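Local coordinates for protein lysyl-trna-dependent l-ysyl-phosphatidylgycerol synthase (Bacillus licheniformis, PDB 4V36) that probably transfers lysine from lysyl-tRNA to phosphatidylglycerol, a lipid modification linked to bacterial resistance, at residues K18-K26 with Y44-Q53; F74-L82 with A103-R111. One frame throughout, in Å; residues are numbered along the deposited sequence.

Contact 1: K18-K26 with Y44-Q53; sequences KLEAFLEEK and YSSDGNALIQ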
loop_
_atom_site.group_PDB
_atom_site.type_symbol
_atom_site.label_atom_id
_atom_site.label_comp_id
_atom_site.label_asym_id
_atom_site.label_seq_id
_atom_site.Cartn_x
_atom_site.Cartn_y
_atom_site.Cartn_z
ATOM N N LYS A 18 14.884 -13.946 5.744
ATOM C CA LYS A 18 14.491 -14.828 4.651
ATOM C C LYS A 18 13.671 -14.071 3.612
ATOM O O LYS A 18 13.814 -14.295 2.410
ATOM C CB LYS A 18 13.699 -16.024 5.184
ATOM C CG LYS A 18 13.372 -17.072 4.133
ATOM C CD LYS A 18 12.625 -18.249 4.739
ATOM C CE LYS A 18 12.303 -19.300 3.687
ATOM N NZ LYS A 18 11.577 -20.465 4.265
ATOM N N LEU A 19 12.818 -13.167 4.085
ATOM C CA LEU A 19 11.980 -12.366 3.199
ATOM C C LEU A 19 12.815 -11.411 2.351
ATOM O O LEU A 19 12.581 -11.269 1.151
ATOM C CB LEU A 19 10.946 -11.578 4.006
ATOM C CG LEU A 19 10.067 -10.625 3.195
ATOM C CD1 LEU A 19 9.271 -11.387 2.153
ATOM C CD2 LEU A 19 9.143 -9.833 4.104
ATOM N N GLU A 20 13.783 -10.756 2.985
ATOM C CA GLU A 20 14.651 -9.808 2.295
ATOM C C GLU A 20 15.452 -10.497 1.199
ATOM O O GLU A 20 15.602 -9.967 0.098
ATOM C CB GLU A 20 15.596 -9.123 3.284
ATOM C CG GLU A 20 16.557 -8.139 2.635
ATOM C CD GLU A 20 15.838 -7.033 1.887
ATOM O OE1 GLU A 20 14.947 -6.391 2.484
ATOM O OE2 GLU A 20 16.159 -6.808 0.700
ATOM N N ALA A 21 15.966 -11.682 1.509
ATOM C CA ALA A 21 16.733 -12.458 0.544
ATOM C C ALA A 21 15.855 -12.876 -0.629
ATOM O O ALA A 21 16.273 -12.803 -1.782
ATOM C CB ALA A 21 17.346 -13.678 1.212
ATOM N N PHE A 22 14.635 -13.304 -0.324
ATOM C CA PHE A 22 13.702 -13.775 -1.341
ATOM C C PHE A 22 13.305 -12.670 -2.316
ATOM O O PHE A 22 13.310 -12.874 -3.530
ATOM C CB PHE A 22 12.448 -14.359 -0.681
ATOM C CG PHE A 22 11.387 -14.788 -1.659
ATOM C CD1 PHE A 22 11.424 -16.049 -2.231
ATOM C CD2 PHE A 22 10.350 -13.934 -2.000
ATOM C CE1 PHE A 22 10.451 -16.448 -3.129
ATOM C CE2 PHE A 22 9.375 -14.327 -2.898
ATOM C CZ PHE A 22 9.426 -15.586 -3.462
ATOM N N LEU A 23 12.964 -11.503 -1.779
ATOM C CA LEU A 23 12.430 -10.411 -2.587
ATOM C C LEU A 23 13.450 -9.833 -3.566
ATOM O O LEU A 23 13.078 -9.204 -4.557
ATOM C CB LEU A 23 11.897 -9.298 -1.681
ATOM C CG LEU A 23 10.617 -9.633 -0.913
ATOM C CD1 LEU A 23 10.187 -8.467 -0.037
ATOM C CD2 LEU A 23 9.508 -10.027 -1.876
ATOM N N GLU A 24 14.732 -10.046 -3.295
ATOM C CA GLU A 24 15.772 -9.520 -4.169
ATOM C C GLU A 24 16.293 -10.584 -5.134
ATOM O O GLU A 24 16.880 -10.259 -6.164
ATOM C CB GLU A 24 16.926 -8.942 -3.344
ATOM C CG GLU A 24 17.646 -9.951 -2.466
ATOM C CD GLU A 24 18.763 -9.321 -1.657
ATOM O OE1 GLU A 24 18.871 -8.076 -1.659
ATOM O OE2 GLU A 24 19.534 -10.068 -1.019
ATOM N N GLU A 25 16.068 -11.852 -4.805
ATOM C CA GLU A 25 16.534 -12.945 -5.654
ATOM C C GLU A 25 15.407 -13.525 -6.505
ATOM O O GLU A 25 15.657 -14.263 -7.457
ATOM C CB GLU A 25 17.169 -14.053 -4.808
ATOM C CG GLU A 25 16.167 -14.918 -4.059
ATOM C CD GLU A 25 16.834 -15.966 -3.186
ATOM O OE1 GLU A 25 18.046 -16.209 -3.366
ATOM O OE2 GLU A 25 16.145 -16.543 -2.317
ATOM N N LYS A 26 14.166 -13.194 -6.160
ATOM C CA LYS A 26 13.013 -13.716 -6.888
ATOM C C LYS A 26 12.090 -12.597 -7.364
ATOM O O LYS A 26 11.305 -12.782 -8.294
ATOM C CB LYS A 26 12.228 -14.701 -6.017
ATOM C CG LYS A 26 13.027 -15.913 -5.562
ATOM C CD LYS A 26 13.517 -16.733 -6.741
ATOM C CE LYS A 26 14.307 -17.947 -6.277
ATOM N NZ LYS A 26 14.793 -18.766 -7.422
ATOM N N TYR A 44 5.849 -20.153 1.692
ATOM C CA TYR A 44 6.742 -20.354 0.559
ATOM C C TYR A 44 6.384 -21.636 -0.180
ATOM O O TYR A 44 6.049 -22.646 0.440
ATOM C CB TYR A 44 8.200 -20.400 1.019
ATOM C CG TYR A 44 8.724 -19.074 1.524
ATOM C CD1 TYR A 44 9.311 -18.163 0.656
ATOM C CD2 TYR A 44 8.633 -18.734 2.866
ATOM C CE1 TYR A 44 9.793 -16.950 1.112
ATOM C CE2 TYR A 44 9.110 -17.523 3.332
ATOM C CZ TYR A 44 9.688 -16.634 2.450
ATOM O OH TYR A 44 10.167 -15.428 2.908
ATOM N N SER A 45 6.451 -21.588 -1.505
ATOM C CA SER A 45 6.170 -22.760 -2.322
ATOM C C SER A 45 7.295 -23.780 -2.193
ATOM O O SER A 45 8.408 -23.439 -1.795
ATOM C CB SER A 45 5.978 -22.363 -3.787
ATOM O OG SER A 45 7.125 -21.702 -4.291
ATOM N N SER A 46 6.997 -25.031 -2.530
ATOM C CA SER A 46 7.994 -26.095 -2.483
ATOM C C SER A 46 9.119 -25.825 -3.476
ATOM O O SER A 46 10.256 -26.252 -3.277
ATOM C CB SER A 46 7.345 -27.449 -2.770
ATOM O OG SER A 46 6.700 -27.447 -4.031
ATOM N N ASP A 47 8.790 -25.110 -4.548
ATOM C CA ASP A 47 9.773 -24.718 -5.548
ATOM C C ASP A 47 10.762 -23.710 -4.968
ATOM O O ASP A 47 11.923 -23.660 -5.372
ATOM C CB ASP A 47 9.074 -24.132 -6.777
ATOM C CG ASP A 47 10.039 -23.786 -7.890
ATOM O OD1 ASP A 47 11.087 -24.457 -8.001
ATOM O OD2 ASP A 47 9.748 -22.844 -8.656
ATOM N N GLY A 48 10.291 -22.911 -4.015
ATOM C CA GLY A 48 11.125 -21.912 -3.373
ATOM C C GLY A 48 11.272 -20.653 -4.204
ATOM O O GLY A 48 12.167 -19.841 -3.967
ATOM N N ASN A 49 10.388 -20.489 -5.184
ATOM C CA ASN A 49 10.442 -19.340 -6.080
ATOM C C ASN A 49 9.271 -18.381 -5.890
ATOM O O ASN A 49 9.271 -17.278 -6.438
ATOM C CB ASN A 49 10.487 -19.808 -7.537
ATOM C CG ASN A 49 11.739 -20.602 -7.860
ATOM O OD1 ASN A 49 12.413 -21.114 -6.967
ATOM N ND2 ASN A 49 12.054 -20.711 -9.145
ATOM N N ALA A 50 8.276 -18.800 -5.114
ATOM C CA ALA A 50 7.075 -17.993 -4.916
ATOM C C ALA A 50 6.686 -17.897 -3.443
ATOM O O ALA A 50 7.038 -18.761 -2.639
ATOM C CB ALA A 50 5.926 -18.559 -5.730
ATOM N N LEU A 51 5.951 -16.843 -3.096
ATOM C CA LEU A 51 5.589 -16.588 -1.705
ATOM C C LEU A 51 4.199 -15.974 -1.554
ATOM O O LEU A 51 3.836 -15.043 -2.273
ATOM C CB LEU A 51 6.626 -15.669 -1.057
ATOM C CG LEU A 51 6.284 -15.129 0.333
ATOM C CD1 LEU A 51 6.203 -16.260 1.347
ATOM C CD2 LEU A 51 7.297 -14.085 0.766
ATOM N N ILE A 52 3.430 -16.499 -0.606
ATOM C CA ILE A 52 2.123 -15.945 -0.278
ATOM C C ILE A 52 2.100 -15.405 1.150
ATOM O O ILE A 52 2.374 -16.133 2.105
ATOM C CB ILE A 52 1.004 -16.993 -0.444
ATOM C CG1 ILE A 52 0.682 -17.194 -1.925
ATOM C CG2 ILE A 52 -0.248 -16.565 0.308
ATOM C CD1 ILE A 52 -0.484 -18.128 -2.172
ATOM N N GLN A 53 1.786 -14.121 1.286
ATOM C CA GLN A 53 1.645 -13.499 2.597
ATOM C C GLN A 53 0.170 -13.427 2.973
ATOM O O GLN A 53 -0.669 -13.080 2.142
ATOM C CB GLN A 53 2.269 -12.104 2.606
ATOM C CG GLN A 53 3.700 -12.067 2.104
ATOM C CD GLN A 53 4.296 -10.673 2.144
ATOM O OE1 GLN A 53 3.816 -9.800 2.869
ATOM N NE2 GLN A 53 5.347 -10.458 1.361
#

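Contact 2: F74-L82 with A103-R111; sequences FPLVIKEFL and ALYHDFGYR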
loop_
_atom_site.group_PDB
_atom_site.type_symbol
_atom_site.label_atom_id
_atom_site.label_comp_id
_atom_site.label_asym_id
_atom_site.label_seq_id
_atom_site.Cartn_x
_atom_site.Cartn_y
_atom_site.Cartn_z
ATOM N N PHE A 74 3.745 -19.128 -9.722
ATOM C CA PHE A 74 2.511 -18.626 -9.119
ATOM C C PHE A 74 1.369 -19.654 -9.113
ATOM O O PHE A 74 0.672 -19.775 -8.107
ATOM C CB PHE A 74 2.045 -17.343 -9.819
ATOM C CG PHE A 74 2.836 -16.119 -9.445
ATOM C CD1 PHE A 74 3.938 -16.213 -8.611
ATOM C CD2 PHE A 74 2.465 -14.872 -9.918
ATOM C CE1 PHE A 74 4.663 -15.087 -8.267
ATOM C CE2 PHE A 74 3.184 -13.741 -9.575
ATOM C CZ PHE A 74 4.284 -13.851 -8.750
ATOM N N PRO A 75 1.155 -20.386 -10.226
ATOM C CA PRO A 75 0.110 -21.413 -10.136
ATOM C C PRO A 75 0.431 -22.491 -9.103
ATOM O O PRO A 75 -0.481 -23.052 -8.498
ATOM C CB PRO A 75 0.080 -22.010 -11.547
ATOM C CG PRO A 75 0.601 -20.934 -12.420
ATOM C CD PRO A 75 1.656 -20.248 -11.608
ATOM N N LEU A 76 1.716 -22.765 -8.905
ATOM C CA LEU A 76 2.143 -23.795 -7.966
ATOM C C LEU A 76 1.882 -23.396 -6.515
ATOM O O LEU A 76 1.344 -24.183 -5.738
ATOM C CB LEU A 76 3.629 -24.107 -8.159
ATOM C CG LEU A 76 4.230 -25.132 -7.194
ATOM C CD1 LEU A 76 3.486 -26.456 -7.280
ATOM C CD2 LEU A 76 5.708 -25.329 -7.476
ATOM N N VAL A 77 2.262 -22.173 -6.155
ATOM C CA VAL A 77 2.127 -21.714 -4.776
ATOM C C VAL A 77 0.658 -21.524 -4.394
ATOM O O VAL A 77 0.268 -21.783 -3.255
ATOM C CB VAL A 77 2.912 -20.397 -4.535
ATOM C CG1 VAL A 77 2.391 -19.270 -5.419
ATOM C CG2 VAL A 77 2.864 -20.002 -3.066
ATOM N N ILE A 78 -0.156 -21.092 -5.352
ATOM C CA ILE A 78 -1.584 -20.919 -5.117
ATOM C C ILE A 78 -2.243 -22.279 -4.927
ATOM O O ILE A 78 -3.109 -22.450 -4.070
ATOM C CB ILE A 78 -2.260 -20.159 -6.275
ATOM C CG1 ILE A 78 -1.733 -18.724 -6.342
ATOM C CG2 ILE A 78 -3.772 -20.151 -6.108
ATOM C CD1 ILE A 78 -2.269 -17.934 -7.511
ATOM N N LYS A 79 -1.806 -23.250 -5.723
ATOM C CA LYS A 79 -2.315 -24.614 -5.635
ATOM C C LYS A 79 -1.988 -25.242 -4.283
ATOM O O LYS A 79 -2.849 -25.848 -3.648
ATOM C CB LYS A 79 -1.738 -25.467 -6.767
ATOM C CG LYS A 79 -2.236 -26.902 -6.795
ATOM C CD LYS A 79 -1.640 -27.655 -7.974
ATOM C CE LYS A 79 -2.134 -29.091 -8.031
ATOM N NZ LYS A 79 -1.544 -29.828 -9.182
ATOM N N GLU A 80 -0.741 -25.089 -3.850
ATOM C CA GLU A 80 -0.291 -25.654 -2.581
ATOM C C GLU A 80 -0.949 -24.972 -1.385
ATOM O O GLU A 80 -1.346 -25.633 -0.426
ATOM C CB GLU A 80 1.231 -25.554 -2.462
ATOM C CG GLU A 80 1.991 -26.409 -3.461
ATOM C CD GLU A 80 3.490 -26.191 -3.392
ATOM O OE1 GLU A 80 3.926 -25.261 -2.681
ATOM O OE2 GLU A 80 4.233 -26.950 -4.048
ATOM N N PHE A 81 -1.058 -23.648 -1.447
ATOM C CA PHE A 81 -1.646 -22.875 -0.357
ATOM C C PHE A 81 -3.121 -23.210 -0.167
ATOM O O PHE A 81 -3.577 -23.419 0.956
ATOM C CB PHE A 81 -1.475 -21.375 -0.612
ATOM C CG PHE A 81 -2.034 -20.507 0.479
ATOM C CD1 PHE A 81 -1.346 -20.339 1.668
ATOM C CD2 PHE A 81 -3.243 -19.852 0.311
ATOM C CE1 PHE A 81 -1.857 -19.542 2.675
ATOM C CE2 PHE A 81 -3.757 -19.053 1.314
ATOM C CZ PHE A 81 -3.064 -18.897 2.496
ATOM N N LEU A 82 -3.862 -23.258 -1.271
ATOM C CA LEU A 82 -5.283 -23.591 -1.225
ATOM C C LEU A 82 -5.500 -25.031 -0.772
ATOM O O LEU A 82 -6.460 -25.327 -0.058
ATOM C CB LEU A 82 -5.934 -23.366 -2.591
ATOM C CG LEU A 82 -6.133 -21.910 -3.015
ATOM C CD1 LEU A 82 -6.660 -21.828 -4.435
ATOM C CD2 LEU A 82 -7.075 -21.206 -2.059
ATOM N N ALA A 103 -6.760 -15.239 -13.974
ATOM C CA ALA A 103 -6.796 -16.602 -14.496
ATOM C C ALA A 103 -6.299 -17.610 -13.464
ATOM O O ALA A 103 -6.703 -18.773 -13.475
ATOM C CB ALA A 103 -5.972 -16.700 -15.769
ATOM N N LEU A 104 -5.425 -17.154 -12.574
ATOM C CA LEU A 104 -4.863 -18.008 -11.535
ATOM C C LEU A 104 -5.915 -18.426 -10.513
ATOM O O LEU A 104 -5.844 -19.516 -9.945
ATOM C CB LEU A 104 -3.711 -17.293 -10.824
ATOM C CG LEU A 104 -2.498 -16.900 -11.671
ATOM C CD1 LEU A 104 -1.536 -16.046 -10.861
ATOM C CD2 LEU A 104 -1.797 -18.138 -12.201
ATOM N N TYR A 105 -6.891 -17.554 -10.282
ATOM C CA TYR A 105 -7.886 -17.784 -9.240
ATOM C C TYR A 105 -9.219 -18.252 -9.812
ATOM O O TYR A 105 -10.014 -18.881 -9.113
ATOM C CB TYR A 105 -8.088 -16.510 -8.415
ATOM C CG TYR A 105 -6.795 -15.878 -7.955
ATOM C CD1 TYR A 105 -6.143 -16.333 -6.816
ATOM C CD2 TYR A 105 -6.223 -14.829 -8.662
ATOM C CE1 TYR A 105 -4.959 -15.759 -6.395
ATOM C CE2 TYR A 105 -5.040 -14.250 -8.248
ATOM C CZ TYR A 105 -4.412 -14.718 -7.114
ATOM O OH TYR A 105 -3.233 -14.144 -6.699
ATOM N N HIS A 106 -9.460 -17.945 -11.082
ATOM C CA HIS A 106 -10.712 -18.312 -11.733
ATOM C C HIS A 106 -10.857 -19.827 -11.854
ATOM O O HIS A 106 -11.967 -20.357 -11.826
ATOM C CB HIS A 106 -10.805 -17.664 -13.116
ATOM C CG HIS A 106 -12.123 -17.876 -13.796
ATOM N ND1 HIS A 106 -13.271 -18.207 -13.108
ATOM C CD2 HIS A 106 -12.474 -17.806 -15.101
ATOM C CE1 HIS A 106 -14.272 -18.331 -13.960
ATOM N NE2 HIS A 106 -13.815 -18.092 -15.177
ATOM N N ASP A 107 -9.729 -20.518 -11.984
ATOM C CA ASP A 107 -9.732 -21.971 -12.122
ATOM C C ASP A 107 -10.137 -22.665 -10.825
ATOM O O ASP A 107 -10.514 -23.837 -10.831
ATOM C CB ASP A 107 -8.356 -22.467 -12.573
ATOM C CG ASP A 107 -8.021 -22.045 -13.991
ATOM O OD1 ASP A 107 -8.957 -21.909 -14.809
ATOM O OD2 ASP A 107 -6.823 -21.850 -14.288
ATOM N N PHE A 108 -10.058 -21.939 -9.716
ATOM C CA PHE A 108 -10.458 -22.481 -8.423
ATOM C C PHE A 108 -11.855 -22.002 -8.040
ATOM O O PHE A 108 -12.274 -22.131 -6.890
ATOM C CB PHE A 108 -9.448 -22.095 -7.341
ATOM C CG PHE A 108 -8.087 -22.697 -7.544
ATOM C CD1 PHE A 108 -7.805 -23.975 -7.088
ATOM C CD2 PHE A 108 -7.089 -21.986 -8.190
ATOM C CE1 PHE A 108 -6.554 -24.533 -7.273
ATOM C CE2 PHE A 108 -5.835 -22.538 -8.378
ATOM C CZ PHE A 108 -5.567 -23.813 -7.919
ATOM N N GLY A 109 -12.569 -21.446 -9.013
ATOM C CA GLY A 109 -13.939 -21.013 -8.808
ATOM C C GLY A 109 -14.070 -19.752 -7.976
ATOM O O GLY A 109 -15.011 -19.611 -7.197
ATOM N N TYR A 110 -13.127 -18.829 -8.144
ATOM C CA TYR A 110 -13.165 -17.565 -7.417
ATOM C C TYR A 110 -13.870 -16.478 -8.217
ATOM O O TYR A 110 -13.782 -16.438 -9.444
ATOM C CB TYR A 110 -11.750 -17.103 -7.056
ATOM C CG TYR A 110 -11.226 -17.682 -5.762
ATOM C CD1 TYR A 110 -10.545 -18.891 -5.744
ATOM C CD2 TYR A 110 -11.413 -17.017 -4.558
ATOM C CE1 TYR A 110 -10.065 -19.421 -4.562
ATOM C CE2 TYR A 110 -10.938 -17.540 -3.372
ATOM C CZ TYR A 110 -10.265 -18.742 -3.380
ATOM O OH TYR A 110 -9.790 -19.265 -2.201
ATOM N N ARG A 111 -14.574 -15.602 -7.509
ATOM C CA ARG A 111 -15.217 -14.445 -8.120
ATOM C C ARG A 111 -14.437 -13.188 -7.755
ATOM O O ARG A 111 -13.652 -13.195 -6.808
ATOM C CB ARG A 111 -16.675 -14.335 -7.671
ATOM C CG ARG A 111 -17.540 -15.497 -8.131
ATOM C CD ARG A 111 -18.858 -15.555 -7.380
ATOM N NE ARG A 111 -19.687 -16.667 -7.837
ATOM C CZ ARG A 111 -20.786 -17.085 -7.219
ATOM N NH1 ARG A 111 -21.194 -16.488 -6.109
ATOM N NH2 ARG A 111 -21.477 -18.106 -7.710
#

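Contact 1: K18-K26 with Y44-Q53
Helix 18-25, whose K18, L19 and F22 touch Y44, the last two also L51, runs at 128° to strand 50-53, the two short axes approaching to 10.0 Å, and the backbones draw nearest where K26, just past the helix, meets N49. The Y44 ring is gripped on both faces. K18, fully extended with CG anti to the backbone N (chi1 -174°), lies along one of them: its CE is 3.8 Å from the ring centroid, a CH-pi contact, and NZ makes an off-centre cation-pi contact while also forming a salt bridge with E12. L51 CD1 sits over the centre of the opposite face, 3.5 Å above the plane. The edge of Y44 points at the face of F22 in a T-shaped pair, centroids 5.4 Å apart and planes at 78°. K26 CB lies over the other face of F22, offset to the rim; G48 O sits at the ring's edge, in its plane, and N49 O approaches F22 CZ at 3.4 Å. L19 CD1 meets L51 CD2 at 3.6 Å, the two side chains crossing nearly at right angles. S45 OG accepts a hydrogen bond from A50 N. The arrangement packs a helix against the hairpin of strands 41-44 and 50-57: L19 touches F42 of the first strand, F22 reaches S68 of strand 60-69, and helix 74-87 meets S45 of the turn and A50 at the start of the strand.

Contact 2: F74-L82 with A103-R111
A single methyl group, L82 CD1, sits over the face of the F108 ring, 3.6 Å from its centroid and 15° off the normal, in a CH-pi contact. The other methyl of the same leucine, CD2, comes to 3.3 Å from Y110 OH, so the two methyls of L82 have different aromatic residues as their nearest partners; the Y110 hydroxyl is itself hydrogen-bonded to V92 O of strand 91-97. One turn back on the helix, I78 divides its branches similarly. CG2 meets F108 CE2 at 3.9 Å, whereas CG1, anti to the carbonyl carbon (chi1 -66°), brings CD1 against L104 CB and to 3.6 Å from Y105 CE1. Y105 is tied by its hydroxyl to D66. At the start of the helix L104 straddles two residues, CD1 against F74 CB and CD2 3.7 Å from P75 CG. F74 CB, P75 and I78 thus face the short, weakly bonded helix at about 103-106, while L82 faces F108 and Y110 just beyond it. That short helix ends in a Schellman motif: G109, with positive phi, is the C-prime residue, Y110 N bonds to Y105 O and G109 N to H106 O. Y105 O also accepts from F108 N, and the two donors arrive from opposite faces of its carbonyl plane. F108 lies within the type I turn from H106 to G109, and the chain then leads through Y110 into strand 111-122. Behind helix 74-82, V77 and F81 pack on strands 50-57 and 60-69, F81 touching V92 as well; Y110 meets F94 edge-to-face, while P67 of strand 60-69 touches both F74 and Y105.

In the fold
Contacts 1 and 2 follow one another along the chain, the first closing before the second opens, and their centres lie about 17 Å apart on the same side of the chain's centre. Helix 74-87 joins them: its V77 packs on A50, L76 touches D47, and E80 OE2 probably hydrogen-bonds S46 OG at 2.5 Å. Contact 1 lies at the edge strands 41-44 and 50-57 of the mixed sheet, contact 2 beside strands 60-69 and 91-97. Alternate residues of strand 50-57 face different helices, L51 and Q53 helix 16-25, A50 and I52 helix 74-87, so this end of the sheet is covered on both sides. All four segments belong to the lysyltransferase family region, of the acetyltransferase clan.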